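Epoxide hydrolase (Aspergillus niger, PDB 3G02) probably hydrolyses epoxides to vicinal diols, as other alpha/beta-hydrolase-fold epoxide hydrolases do, here in an enantioselective variant made by directed evolution. Local coordinates at residues I112-G117 against T387-F392; H98-F103 against E124-L129; H144-S149 against D175-D180; I272-W277 against E306-A311; S356-A359 against N363-F366. The protein carries 9 engineered substitutions. One frame throughout, in Å; residues are numbered along the deposited sequence.

Contact 1 (I112-G117 against T387-F392); sequences IALLHG and TDLTAF
L389, on the C-terminal helix 382-396, drops one methyl onto strand 110-115, where I112 and L114 receive it. This is the layering of the alpha/beta hydrolase fold, a helix packed on a face of the central sheet, and here it joins a strand early in the chain to the last helix, 270 residues on. L389 has the most surface buried by the contact. Its CG stands anti to the backbone N (chi1 176°), which directs CD2 at I112 and L114, and CD2 does all the touching.

I112 meets it head on: the two side chains reach toward each other tip to tip, with I112 CD1 4.2 Å from L389 CD2. The long branch of I112 is extended (chi2 168°), placing CD1 at the tip that arrives. L114, two residues along and on the same side of the strand, comes in at a slant instead.

The three touching residues are buried and apolar, and the grip is van der Waals contact alone. L389 also touches Q190 on strand 187-191, which neighbours 110-115 in the sheet, while D388 beside it hydrogen-bonds H370 and S344. The predicted nucleophile D193 is about 12 Å from L114, side chain to side chain. The shortest approach is between two methyls, L114 CD2 and L389 CD2, at 3.9 Å.

Contact 2 (H98-F103 against E124-L129); sequences HFAALF and EFYPIL
The methyl of A100 sits at the edge of the Y126 ring, close to the ring's plane, so the tyrosine presents its rim to the strand rather than a face. The nearest ring atom is CE1, 3.9 Å from A100 CB, and the phenol oxygen lies almost as near, with OH 4.1 Å from the same CB. Y126 makes this approach with its first torsion at -92°, away from a staggered value. Its hydroxyl hydrogen-bonds the backbone oxygen of L82, and that bond pins the far end of the ring.

One helical turn on, L129 points toward the strand. Its branch lies between A100 and L102: CD1 is 4.5 Å from A100 CB, a loose touch, while CD2 is 4.2 Å from L102 CD1. These contacts put helix 126-135 against strand 95-102, the antiparallel strand near one margin of the alpha/beta hydrolase sheet. The helix itself comes directly after strand 110-115 in the chain. A100 and L102 both turn toward it, and A101 between them turns away.

L102 reaches past the side chain of L129 to its backbone. With CG anti to the carbonyl carbon (chi1 -69°) and the chain extended beyond, CD1 lies 3.3 Å from L129 O, a snug carbon-oxygen approach. L129 also rests on L145 and V147 of strand 143-148, the neighbouring strand, and on F85. I128, the residue before, packs against P382 and L385 of helix 382-396.

Contact 3 (H144-S149 against D175-D180); sequences HLVVPS and DQLMKD
Strand 144-148 and helix 175-180 run roughly antiparallel, their N-to-C directions 141° apart and their short axes 10.6 Å from one another at closest approach. V146 lies nearest M178 along the backbone, and P148 nearest L177. V146 and P148 both turn toward the helix, while V147 between them faces the other way.

V146 takes two neighbours at once. Its CG1, anti to the backbone N (chi1 -177°), meets L177 CD2 tip to tip at 4.1 Å. The sulfur of M178 comes in along the other side: SD is 4.1 Å from V146 CB and equally close to CG2, the two side chains sliding past each other in opposite directions. M178 manages this because its chain bends at both chi2 and chi3, which lays the thioether against the valine. L177 CD2 also reaches P148 CB, at 3.7 Å the tightest touch between the segments.

On the helix's other flank the polar residues pair along the helix itself. K179 NZ forms a 2.8 Å salt bridge with D175 OD2, using the syn lone pair of that oxygen, and Q176 NE2 donates to D180 OD1 from above the carboxylate plane. D175 OD1 is held by the hydroxyl of Y187.

This is a strand-helix layer of the alpha/beta hydrolase fold. M178 goes on to P111 and A113 of strand 110-115, and L177 to T90 and I92 of strand 87-92, so helix 167-180 spans several strands. The opposite side of strand 143-148 is covered by helix 126-135, where F132 also meets L145.

Contact 4 (I272-W277 against E306-A311); sequences IALLAW and ESFPRA
Two helical segments face each other here, 272-277 and the short helix 307-311, with the CA atoms of L274 and F308 8.3 Å apart at the nearest point. F308 has the largest share of the buried surface, about half of it. Its ring leaves the helix with CG anti to the backbone N (chi1 179°), which brings CB to L274 and the ring atoms CE1 and CZ to W277.

L274 slides past F308 in the opposite direction, and its CD1 rests on the phenylalanine's CB at 3.9 Å. W277 meets the other end of the residue. Its side chain crosses that of F308 at about a right angle; the five-membered ring and the phenyl ring have centroids 5.5 Å apart and planes at 78°, in an oblique arrangement. The closest pair is W277 NE1 and F308 CE1, 3.9 Å apart. The indole nitrogen is hydrogen-bonded to NE2 of H256, whose ring also meets F308 edge to face.

Just before F308, E306 with its positive phi closes the preceding helix in a Schellman motif. R310 NE returns to E306 O at 3.0 Å, from above the carbonyl plane, tying the new helix to that turn.

The predicted proton donor Y315 is about 7 Å from F308, side chain to side chain. L267 of helix 260-268 touches both W277 and F308, while V299 and W303 of helix 292-304 back L274; A273 and A276 pack on S269 and V266 of the second subunit.

Contact 5 (S356-A359 against N363-F366); sequences SWIA and NLVF
L364 carries this contact: it is the residue of strand 362-369 that turns its side chain to segment 356-359, meeting A359 and I358. The two segments belong to the beta-alpha-beta unit made by strand 340-345, helix 355-358 and strand 362-369, in which the chain returns after a few residues as one of the two margin strands of the alpha/beta hydrolase sheet within the chain.

The close part is the side-chain packing of L364 on A359. With CG anti to the backbone N (chi1 -174°), the leucine swings CD2 over the backbone of the alanine, where it lies 4.0 Å from A359 CA and just as near A359 CB. One methyl thus covers both main chain and side chain at this point, and the CA atoms of the two residues are 5.4 Å apart. The other branch, CD1, meets I358 CG2 at 4.3 Å, a looser touch on the buried side. There F341 and F343 of strand 340-345 back both I358 and L364, so this part of the contact continues onto the neighbouring strand.

The backbone edge, A359 O and L364 N, is different. A359 and L364 are only partly buried, and there one water links the two backbones. V365, next along the strand, is exposed and lies against Q395 and V396 of helix 382-396. The bridging water donates a hydrogen bond to A359 O at 3.0 Å and accepts one from L364 N that is weak, at 3.4 Å.

Contacts 1, 2, 3 and 5 all reach the same eight-stranded sheet, while contact 4 lies among helices away from it. Contacts 1, 2 and 3 sit side by side, centres 11 to 13 Å apart, on strands 95-102, 143-148 and 110-115, neighbours in that order. Contact 5 is at the far margin, about 16 Å from contact 1 by centres, and F366 touches helix 382-396 there. Contact 4 is about 35 Å from contact 5, centre to centre. Along the chain, contacts 3, 4 and 5 are nested inside the loop closed by contact 1, whereas contact 2 crosses it. The last helix thus returns to a strand from early in the chain, with the helices of contact 4 inserted between them in sequence.

Contact 1 (I112-G117 against T387-F392)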
# COMPACT_ATOMS: atom_id res chain seq x y z
N ILE A 112 12.39 -8.06 33.07
CA ILE A 112 12.52 -7.38 31.79
C ILE A 112 11.41 -7.86 30.86
O ILE A 112 11.17 -9.06 30.75
CB ILE A 112 13.90 -7.64 31.10
CG1 ILE A 112 15.06 -7.38 32.07
CG2 ILE A 112 14.06 -6.77 29.85
CD1 ILE A 112 16.41 -7.89 31.55
N ALA A 113 10.73 -6.91 30.21
CA ALA A 113 9.83 -7.24 29.10
C ALA A 113 10.48 -6.78 27.81
O ALA A 113 10.98 -5.66 27.72
CB ALA A 113 8.47 -6.58 29.28
N LEU A 114 10.47 -7.66 26.82
CA LEU A 114 11.09 -7.38 25.52
C LEU A 114 9.98 -7.29 24.49
O LEU A 114 9.17 -8.20 24.36
CB LEU A 114 12.11 -8.47 25.16
CG LEU A 114 13.25 -8.66 26.17
CD1 LEU A 114 12.94 -9.79 27.15
CD2 LEU A 114 14.58 -8.94 25.48
N LEU A 115 9.96 -6.17 23.77
CA LEU A 115 8.81 -5.79 22.94
C LEU A 115 9.10 -5.78 21.45
O LEU A 115 9.96 -5.04 20.98
CB LEU A 115 8.27 -4.42 23.36
CG LEU A 115 7.95 -4.19 24.84
CD1 LEU A 115 7.35 -2.81 25.01
CD2 LEU A 115 7.01 -5.26 25.38
N HIS A 116 8.34 -6.61 20.73
CA HIS A 116 8.44 -6.70 19.28
C HIS A 116 7.67 -5.57 18.59
O HIS A 116 7.02 -4.75 19.23
CB HIS A 116 7.92 -8.08 18.82
CG HIS A 116 6.43 -8.19 18.80
ND1 HIS A 116 5.70 -8.83 19.79
CD2 HIS A 116 5.52 -7.76 17.90
CE1 HIS A 116 4.41 -8.77 19.50
NE2 HIS A 116 4.28 -8.12 18.35
N GLY A 117 7.76 -5.54 17.26
CA GLY A 117 6.96 -4.63 16.45
C GLY A 117 6.39 -5.37 15.25
O GLY A 117 6.11 -6.58 15.32
N THR A 387 23.93 -9.24 24.81
CA THR A 387 25.09 -8.72 25.53
C THR A 387 24.89 -7.26 25.92
O THR A 387 25.20 -6.88 27.06
CB THR A 387 26.38 -8.91 24.70
OG1 THR A 387 26.63 -10.32 24.56
CG2 THR A 387 27.59 -8.25 25.37
N ASP A 388 24.37 -6.45 25.00
CA ASP A 388 24.08 -5.05 25.28
C ASP A 388 23.04 -4.89 26.38
O ASP A 388 23.23 -4.10 27.30
CB ASP A 388 23.59 -4.33 24.02
CG ASP A 388 24.68 -4.10 23.00
OD1 ASP A 388 25.84 -4.54 23.23
OD2 ASP A 388 24.38 -3.48 21.96
N LEU A 389 21.96 -5.66 26.29
CA LEU A 389 20.89 -5.60 27.29
C LEU A 389 21.43 -5.95 28.67
O LEU A 389 21.17 -5.24 29.64
CB LEU A 389 19.71 -6.51 26.93
CG LEU A 389 18.58 -6.61 27.97
CD1 LEU A 389 17.88 -5.26 28.19
CD2 LEU A 389 17.57 -7.69 27.56
N THR A 390 22.19 -7.04 28.74
CA THR A 390 22.78 -7.50 30.00
C THR A 390 23.69 -6.43 30.61
O THR A 390 23.58 -6.13 31.80
CB THR A 390 23.57 -8.81 29.80
OG1 THR A 390 22.69 -9.82 29.30
CG2 THR A 390 24.16 -9.29 31.12
N ALA A 391 24.55 -5.85 29.78
CA ALA A 391 25.44 -4.77 30.23
C ALA A 391 24.66 -3.55 30.72
O ALA A 391 25.02 -2.93 31.72
CB ALA A 391 26.41 -4.38 29.12
N PHE A 392 23.57 -3.23 30.02
CA PHE A 392 22.72 -2.10 30.38
C PHE A 392 22.08 -2.31 31.76
O PHE A 392 22.10 -1.40 32.60
CB PHE A 392 21.64 -1.87 29.31
CG PHE A 392 20.63 -0.81 29.67
CD1 PHE A 392 20.98 0.54 29.66
CD2 PHE A 392 19.32 -1.17 30.00
CE1 PHE A 392 20.04 1.52 29.99
CE2 PHE A 392 18.38 -0.20 30.33
CZ PHE A 392 18.74 1.14 30.32

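Contact 2 (H98-F103 against E124-L129)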
# COMPACT_ATOMS: atom_id res chain seq x y z
N HIS A 98 -1.12 -13.17 25.13
CA HIS A 98 -0.16 -14.25 25.06
C HIS A 98 1.24 -13.73 25.41
O HIS A 98 1.58 -12.58 25.11
CB HIS A 98 -0.18 -14.85 23.65
CG HIS A 98 1.01 -15.70 23.32
ND1 HIS A 98 2.15 -15.19 22.75
CD2 HIS A 98 1.22 -17.02 23.48
CE1 HIS A 98 3.02 -16.16 22.58
NE2 HIS A 98 2.49 -17.29 23.01
N PHE A 99 2.04 -14.56 26.06
CA PHE A 99 3.45 -14.23 26.28
C PHE A 99 4.30 -15.48 26.42
O PHE A 99 3.83 -16.50 26.92
CB PHE A 99 3.65 -13.29 27.49
CG PHE A 99 3.15 -13.82 28.80
CD1 PHE A 99 1.82 -13.65 29.18
CD2 PHE A 99 4.02 -14.45 29.69
CE1 PHE A 99 1.35 -14.12 30.41
CE2 PHE A 99 3.56 -14.93 30.92
CZ PHE A 99 2.23 -14.76 31.28
N ALA A 100 5.54 -15.38 25.95
CA ALA A 100 6.56 -16.38 26.24
C ALA A 100 7.40 -15.82 27.38
O ALA A 100 7.47 -14.60 27.58
CB ALA A 100 7.42 -16.63 25.01
N ALA A 101 8.04 -16.70 28.14
CA ALA A 101 8.83 -16.24 29.28
C ALA A 101 9.89 -17.23 29.71
O ALA A 101 9.71 -18.44 29.57
CB ALA A 101 7.92 -15.92 30.46
N LEU A 102 10.98 -16.70 30.24
CA LEU A 102 11.87 -17.47 31.10
C LEU A 102 11.84 -16.79 32.46
O LEU A 102 12.29 -15.66 32.60
CB LEU A 102 13.31 -17.49 30.56
CG LEU A 102 13.60 -18.25 29.27
CD1 LEU A 102 15.07 -18.10 28.93
CD2 LEU A 102 13.23 -19.73 29.36
N PHE A 103 11.27 -17.48 33.44
CA PHE A 103 11.22 -16.98 34.80
C PHE A 103 12.35 -17.55 35.64
O PHE A 103 12.59 -18.75 35.64
CB PHE A 103 9.88 -17.30 35.46
CG PHE A 103 8.72 -16.54 34.88
CD1 PHE A 103 8.63 -15.16 35.01
CD2 PHE A 103 7.71 -17.22 34.21
CE1 PHE A 103 7.55 -14.46 34.47
CE2 PHE A 103 6.62 -16.53 33.67
CZ PHE A 103 6.54 -15.16 33.81
N GLU A 124 10.58 -13.54 17.52
CA GLU A 124 11.84 -12.85 17.25
C GLU A 124 12.83 -12.92 18.40
O GLU A 124 14.04 -12.78 18.18
CB GLU A 124 11.57 -11.40 16.90
CG GLU A 124 10.88 -11.21 15.58
CD GLU A 124 10.68 -9.76 15.24
OE1 GLU A 124 10.29 -8.98 16.13
OE2 GLU A 124 10.91 -9.39 14.07
N PHE A 125 12.33 -13.10 19.61
CA PHE A 125 13.19 -13.15 20.79
C PHE A 125 13.62 -14.56 21.19
O PHE A 125 14.37 -14.72 22.15
CB PHE A 125 12.54 -12.41 21.96
CG PHE A 125 12.47 -10.93 21.77
CD1 PHE A 125 13.61 -10.15 21.98
CD2 PHE A 125 11.30 -10.31 21.36
CE1 PHE A 125 13.57 -8.77 21.79
CE2 PHE A 125 11.25 -8.93 21.17
CZ PHE A 125 12.39 -8.16 21.39
N TYR A 126 13.16 -15.56 20.44
CA TYR A 126 13.52 -16.95 20.75
C TYR A 126 15.03 -17.24 20.72
O TYR A 126 15.53 -17.88 21.63
CB TYR A 126 12.72 -17.94 19.89
CG TYR A 126 11.43 -18.41 20.55
CD1 TYR A 126 10.64 -17.53 21.30
CD2 TYR A 126 10.99 -19.73 20.41
CE1 TYR A 126 9.45 -17.96 21.90
CE2 TYR A 126 9.81 -20.16 21.00
CZ TYR A 126 9.05 -19.27 21.74
OH TYR A 126 7.88 -19.70 22.33
N PRO A 127 15.75 -16.76 19.68
CA PRO A 127 17.21 -16.93 19.74
C PRO A 127 17.85 -16.39 21.03
O PRO A 127 18.72 -17.05 21.59
CB PRO A 127 17.70 -16.17 18.50
CG PRO A 127 16.58 -16.36 17.53
CD PRO A 127 15.35 -16.16 18.39
N ILE A 128 17.39 -15.23 21.50
CA ILE A 128 17.90 -14.66 22.75
C ILE A 128 17.49 -15.50 23.97
O ILE A 128 18.31 -15.76 24.85
CB ILE A 128 17.52 -13.17 22.91
CG1 ILE A 128 18.37 -12.32 21.96
CG2 ILE A 128 17.67 -12.71 24.37
CD1 ILE A 128 17.99 -10.85 21.90
N LEU A 129 16.23 -15.93 24.01
CA LEU A 129 15.78 -16.82 25.08
C LEU A 129 16.61 -18.10 25.13
O LEU A 129 16.97 -18.58 26.22
CB LEU A 129 14.29 -17.14 24.95
CG LEU A 129 13.30 -15.99 25.11
CD1 LEU A 129 11.88 -16.53 25.08
CD2 LEU A 129 13.55 -15.19 26.39

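Contact 3 (H144-S149 against D175-D180)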
# COMPACT_ATOMS: atom_id res chain seq x y z
N HIS A 144 14.19 -12.00 34.91
CA HIS A 144 12.96 -12.58 34.39
C HIS A 144 12.82 -12.01 32.98
O HIS A 144 12.93 -10.80 32.79
CB HIS A 144 11.75 -12.16 35.22
CG HIS A 144 11.74 -12.70 36.61
ND1 HIS A 144 11.64 -14.05 36.89
CD2 HIS A 144 11.80 -12.07 37.81
CE1 HIS A 144 11.65 -14.23 38.20
NE2 HIS A 144 11.74 -13.04 38.78
N LEU A 145 12.61 -12.89 32.01
CA LEU A 145 12.49 -12.45 30.62
C LEU A 145 11.08 -12.73 30.12
O LEU A 145 10.70 -13.88 29.90
CB LEU A 145 13.54 -13.13 29.74
CG LEU A 145 14.99 -12.86 30.19
CD1 LEU A 145 15.90 -13.98 29.74
CD2 LEU A 145 15.48 -11.51 29.71
N VAL A 146 10.30 -11.66 29.97
CA VAL A 146 8.92 -11.74 29.52
C VAL A 146 8.82 -11.18 28.10
O VAL A 146 9.25 -10.06 27.85
CB VAL A 146 7.98 -10.95 30.46
CG1 VAL A 146 6.51 -11.10 30.03
CG2 VAL A 146 8.15 -11.39 31.92
N VAL A 147 8.26 -11.98 27.20
CA VAL A 147 8.14 -11.62 25.79
C VAL A 147 6.65 -11.66 25.40
O VAL A 147 6.14 -12.70 24.97
CB VAL A 147 8.96 -12.57 24.88
CG1 VAL A 147 8.95 -12.06 23.45
CG2 VAL A 147 10.40 -12.69 25.38
N PRO A 148 5.96 -10.52 25.56
CA PRO A 148 4.54 -10.51 25.25
C PRO A 148 4.24 -10.41 23.77
O PRO A 148 5.02 -9.83 23.00
CB PRO A 148 4.04 -9.25 25.97
CG PRO A 148 5.19 -8.34 26.00
CD PRO A 148 6.43 -9.21 26.05
N SER A 149 3.11 -10.97 23.37
CA SER A 149 2.54 -10.66 22.08
C SER A 149 1.68 -9.43 22.28
O SER A 149 0.73 -9.44 23.07
CB SER A 149 1.70 -11.83 21.56
OG SER A 149 2.52 -12.93 21.21
N ASP A 175 2.31 -2.77 30.88
CA ASP A 175 2.51 -2.43 32.29
C ASP A 175 1.65 -3.31 33.20
O ASP A 175 2.13 -3.80 34.23
CB ASP A 175 2.22 -0.95 32.53
CG ASP A 175 2.29 -0.56 33.99
OD1 ASP A 175 3.41 -0.45 34.53
OD2 ASP A 175 1.22 -0.35 34.60
N GLN A 176 0.40 -3.52 32.82
CA GLN A 176 -0.50 -4.37 33.60
C GLN A 176 -0.02 -5.82 33.65
O GLN A 176 -0.08 -6.47 34.69
CB GLN A 176 -1.94 -4.30 33.06
CG GLN A 176 -2.99 -4.89 34.01
CD GLN A 176 -2.94 -4.28 35.40
OE1 GLN A 176 -3.05 -3.06 35.57
NE2 GLN A 176 -2.77 -5.12 36.42
N LEU A 177 0.48 -6.32 32.52
CA LEU A 177 1.04 -7.66 32.46
C LEU A 177 2.18 -7.81 33.46
O LEU A 177 2.22 -8.78 34.22
CB LEU A 177 1.51 -8.00 31.04
CG LEU A 177 2.28 -9.31 30.87
CD1 LEU A 177 1.41 -10.53 31.18
CD2 LEU A 177 2.85 -9.41 29.46
N MET A 178 3.11 -6.86 33.44
CA MET A 178 4.27 -6.90 34.33
C MET A 178 3.85 -6.82 35.80
O MET A 178 4.40 -7.53 36.64
CB MET A 178 5.28 -5.81 33.97
CG MET A 178 5.94 -6.00 32.60
SD MET A 178 6.74 -7.60 32.41
CE MET A 178 8.39 -7.25 33.02
N LYS A 179 2.85 -5.99 36.09
CA LYS A 179 2.31 -5.90 37.45
C LYS A 179 1.65 -7.22 37.88
O LYS A 179 1.87 -7.70 39.00
CB LYS A 179 1.33 -4.73 37.58
CG LYS A 179 2.02 -3.39 37.62
CD LYS A 179 1.03 -2.24 37.52
CE LYS A 179 1.74 -0.91 37.75
NZ LYS A 179 0.91 0.26 37.33
N ASP A 180 0.86 -7.79 36.98
CA ASP A 180 0.20 -9.08 37.21
C ASP A 180 1.19 -10.21 37.51
O ASP A 180 0.89 -11.10 38.30
CB ASP A 180 -0.66 -9.47 36.01
CG ASP A 180 -1.94 -8.66 35.92
OD1 ASP A 180 -2.19 -7.80 36.79
OD2 ASP A 180 -2.69 -8.88 34.95

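Contact 4 (I272-W277 against E306-A311)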
# COMPACT_ATOMS: atom_id res chain seq x y z
N ILE A 272 -0.42 -15.64 -0.41
CA ILE A 272 0.60 -15.11 -1.32
C ILE A 272 0.63 -13.57 -1.28
O ILE A 272 1.71 -12.97 -1.36
CB ILE A 272 0.44 -15.69 -2.75
CG1 ILE A 272 0.91 -17.15 -2.76
CG2 ILE A 272 1.16 -14.83 -3.80
CD1 ILE A 272 2.38 -17.37 -2.48
N ALA A 273 -0.54 -12.94 -1.14
CA ALA A 273 -0.59 -11.49 -0.91
C ALA A 273 0.18 -11.13 0.36
O ALA A 273 1.01 -10.23 0.35
CB ALA A 273 -2.04 -11.00 -0.81
N LEU A 274 -0.10 -11.86 1.44
CA LEU A 274 0.59 -11.62 2.69
C LEU A 274 2.11 -11.83 2.55
O LEU A 274 2.91 -11.03 3.04
CB LEU A 274 0.00 -12.51 3.79
CG LEU A 274 0.50 -12.24 5.21
CD1 LEU A 274 -0.03 -10.92 5.75
CD2 LEU A 274 0.09 -13.39 6.10
N LEU A 275 2.50 -12.92 1.89
CA LEU A 275 3.91 -13.22 1.69
C LEU A 275 4.64 -12.12 0.92
O LEU A 275 5.76 -11.76 1.26
CB LEU A 275 4.09 -14.58 0.98
CG LEU A 275 5.50 -15.01 0.59
CD1 LEU A 275 6.40 -15.24 1.80
CD2 LEU A 275 5.44 -16.29 -0.25
N ALA A 276 4.01 -11.60 -0.13
CA ALA A 276 4.62 -10.55 -0.93
C ALA A 276 4.84 -9.27 -0.11
O ALA A 276 5.93 -8.69 -0.11
CB ALA A 276 3.80 -10.26 -2.17
N TRP A 277 3.79 -8.85 0.60
CA TRP A 277 3.82 -7.60 1.36
C TRP A 277 4.82 -7.66 2.52
O TRP A 277 5.62 -6.74 2.71
CB TRP A 277 2.43 -7.30 1.88
CG TRP A 277 2.22 -5.96 2.54
CD1 TRP A 277 2.33 -5.67 3.87
CD2 TRP A 277 1.79 -4.75 1.90
NE1 TRP A 277 2.01 -4.35 4.10
CE2 TRP A 277 1.67 -3.76 2.91
CE3 TRP A 277 1.50 -4.40 0.57
CZ2 TRP A 277 1.27 -2.45 2.63
CZ3 TRP A 277 1.11 -3.09 0.30
CH2 TRP A 277 1.01 -2.13 1.32
N GLU A 306 -4.38 -14.64 11.85
CA GLU A 306 -5.02 -13.43 11.32
C GLU A 306 -4.42 -12.17 11.94
O GLU A 306 -5.15 -11.25 12.32
CB GLU A 306 -6.54 -13.48 11.51
CG GLU A 306 -7.22 -14.61 10.76
CD GLU A 306 -8.71 -14.73 11.06
OE1 GLU A 306 -9.09 -14.67 12.25
OE2 GLU A 306 -9.50 -14.89 10.10
N SER A 307 -3.10 -12.15 12.05
CA SER A 307 -2.37 -11.05 12.70
C SER A 307 -2.47 -9.74 11.94
O SER A 307 -2.73 -8.70 12.55
CB SER A 307 -0.90 -11.40 12.86
OG SER A 307 -0.71 -12.37 13.88
N PHE A 308 -2.27 -9.78 10.63
CA PHE A 308 -2.07 -8.54 9.90
C PHE A 308 -3.18 -7.50 10.08
O PHE A 308 -2.89 -6.35 10.43
CB PHE A 308 -1.77 -8.74 8.41
CG PHE A 308 -1.59 -7.44 7.70
CD1 PHE A 308 -0.34 -6.81 7.70
CD2 PHE A 308 -2.68 -6.79 7.13
CE1 PHE A 308 -0.18 -5.57 7.09
CE2 PHE A 308 -2.52 -5.55 6.52
CZ PHE A 308 -1.27 -4.94 6.50
N PRO A 309 -4.45 -7.87 9.82
CA PRO A 309 -5.49 -6.84 9.93
C PRO A 309 -5.69 -6.29 11.34
O PRO A 309 -6.23 -5.18 11.49
CB PRO A 309 -6.76 -7.57 9.46
CG PRO A 309 -6.47 -9.02 9.67
CD PRO A 309 -5.01 -9.16 9.37
N ARG A 310 -5.26 -7.04 12.35
CA ARG A 310 -5.43 -6.64 13.75
C ARG A 310 -4.24 -5.86 14.30
O ARG A 310 -4.39 -5.00 15.16
CB ARG A 310 -5.66 -7.89 14.62
CG ARG A 310 -6.79 -8.79 14.15
CD ARG A 310 -7.06 -9.93 15.12
NE ARG A 310 -5.97 -10.91 15.17
CZ ARG A 310 -5.24 -11.19 16.25
NH1 ARG A 310 -5.46 -10.56 17.41
NH2 ARG A 310 -4.29 -12.11 16.18
N ALA A 311 -3.05 -6.18 13.79
CA ALA A 311 -1.81 -5.64 14.35
C ALA A 311 -1.53 -4.21 13.92
O ALA A 311 -0.80 -3.49 14.60
CB ALA A 311 -0.65 -6.54 13.94

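Contact 5 (S356-A359 against N363-F366)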
# COMPACT_ATOMS: atom_id res chain seq x y z
N SER A 356 24.04 11.52 18.96
CA SER A 356 23.79 12.90 19.38
C SER A 356 22.33 13.34 19.20
O SER A 356 21.88 14.29 19.85
CB SER A 356 24.73 13.87 18.66
OG SER A 356 24.49 13.86 17.27
N TRP A 357 21.61 12.66 18.32
CA TRP A 357 20.18 12.91 18.14
C TRP A 357 19.38 12.14 19.17
O TRP A 357 18.49 12.69 19.82
CB TRP A 357 19.74 12.52 16.73
CG TRP A 357 20.09 13.52 15.65
CD1 TRP A 357 21.04 14.50 15.71
CD2 TRP A 357 19.52 13.59 14.35
NE1 TRP A 357 21.08 15.20 14.53
CE2 TRP A 357 20.15 14.65 13.67
CE3 TRP A 357 18.52 12.86 13.68
CZ2 TRP A 357 19.82 15.01 12.36
CZ3 TRP A 357 18.19 13.22 12.38
CH2 TRP A 357 18.84 14.28 11.73
N ILE A 358 19.70 10.86 19.33
CA ILE A 358 19.04 10.00 20.32
C ILE A 358 19.20 10.57 21.74
O ILE A 358 18.27 10.50 22.55
CB ILE A 358 19.57 8.55 20.23
CG1 ILE A 358 19.26 7.96 18.84
CG2 ILE A 358 18.99 7.67 21.33
CD1 ILE A 358 20.12 6.79 18.45
N ALA A 359 20.37 11.14 22.01
CA ALA A 359 20.67 11.75 23.31
C ALA A 359 19.72 12.89 23.70
O ALA A 359 19.54 13.17 24.89
CB ALA A 359 22.12 12.21 23.35
N ASN A 363 17.58 10.40 28.96
CA ASN A 363 18.76 10.31 29.81
C ASN A 363 19.63 9.15 29.32
O ASN A 363 19.70 8.09 29.96
CB ASN A 363 18.32 10.14 31.27
CG ASN A 363 19.49 9.97 32.24
OD1 ASN A 363 20.59 10.48 32.01
ND2 ASN A 363 19.24 9.25 33.32
N LEU A 364 20.29 9.36 28.19
CA LEU A 364 21.06 8.32 27.51
C LEU A 364 22.38 8.06 28.24
O LEU A 364 23.36 8.78 28.04
CB LEU A 364 21.30 8.68 26.04
CG LEU A 364 21.97 7.63 25.15
CD1 LEU A 364 21.03 6.45 24.89
CD2 LEU A 364 22.43 8.25 23.84
N VAL A 365 22.38 7.02 29.06
CA VAL A 365 23.54 6.68 29.89
C VAL A 365 24.31 5.49 29.32
O VAL A 365 25.37 5.12 29.83
CB VAL A 365 23.12 6.36 31.35
CG1 VAL A 365 22.53 7.60 32.03
CG2 VAL A 365 22.12 5.20 31.40
N PHE A 366 23.77 4.90 28.26
CA PHE A 366 24.32 3.68 27.68
C PHE A 366 24.10 3.70 26.17
O PHE A 366 22.97 3.86 25.71
CB PHE A 366 23.63 2.47 28.33
CG PHE A 366 24.09 1.14 27.81
CD1 PHE A 366 23.52 0.58 26.66
CD2 PHE A 366 25.06 0.41 28.49
CE1 PHE A 366 23.92 -0.66 26.20
CE2 PHE A 366 25.48 -0.83 28.02
CZ PHE A 366 24.91 -1.37 26.88
O HOH W 1 21.56 12.31 26.95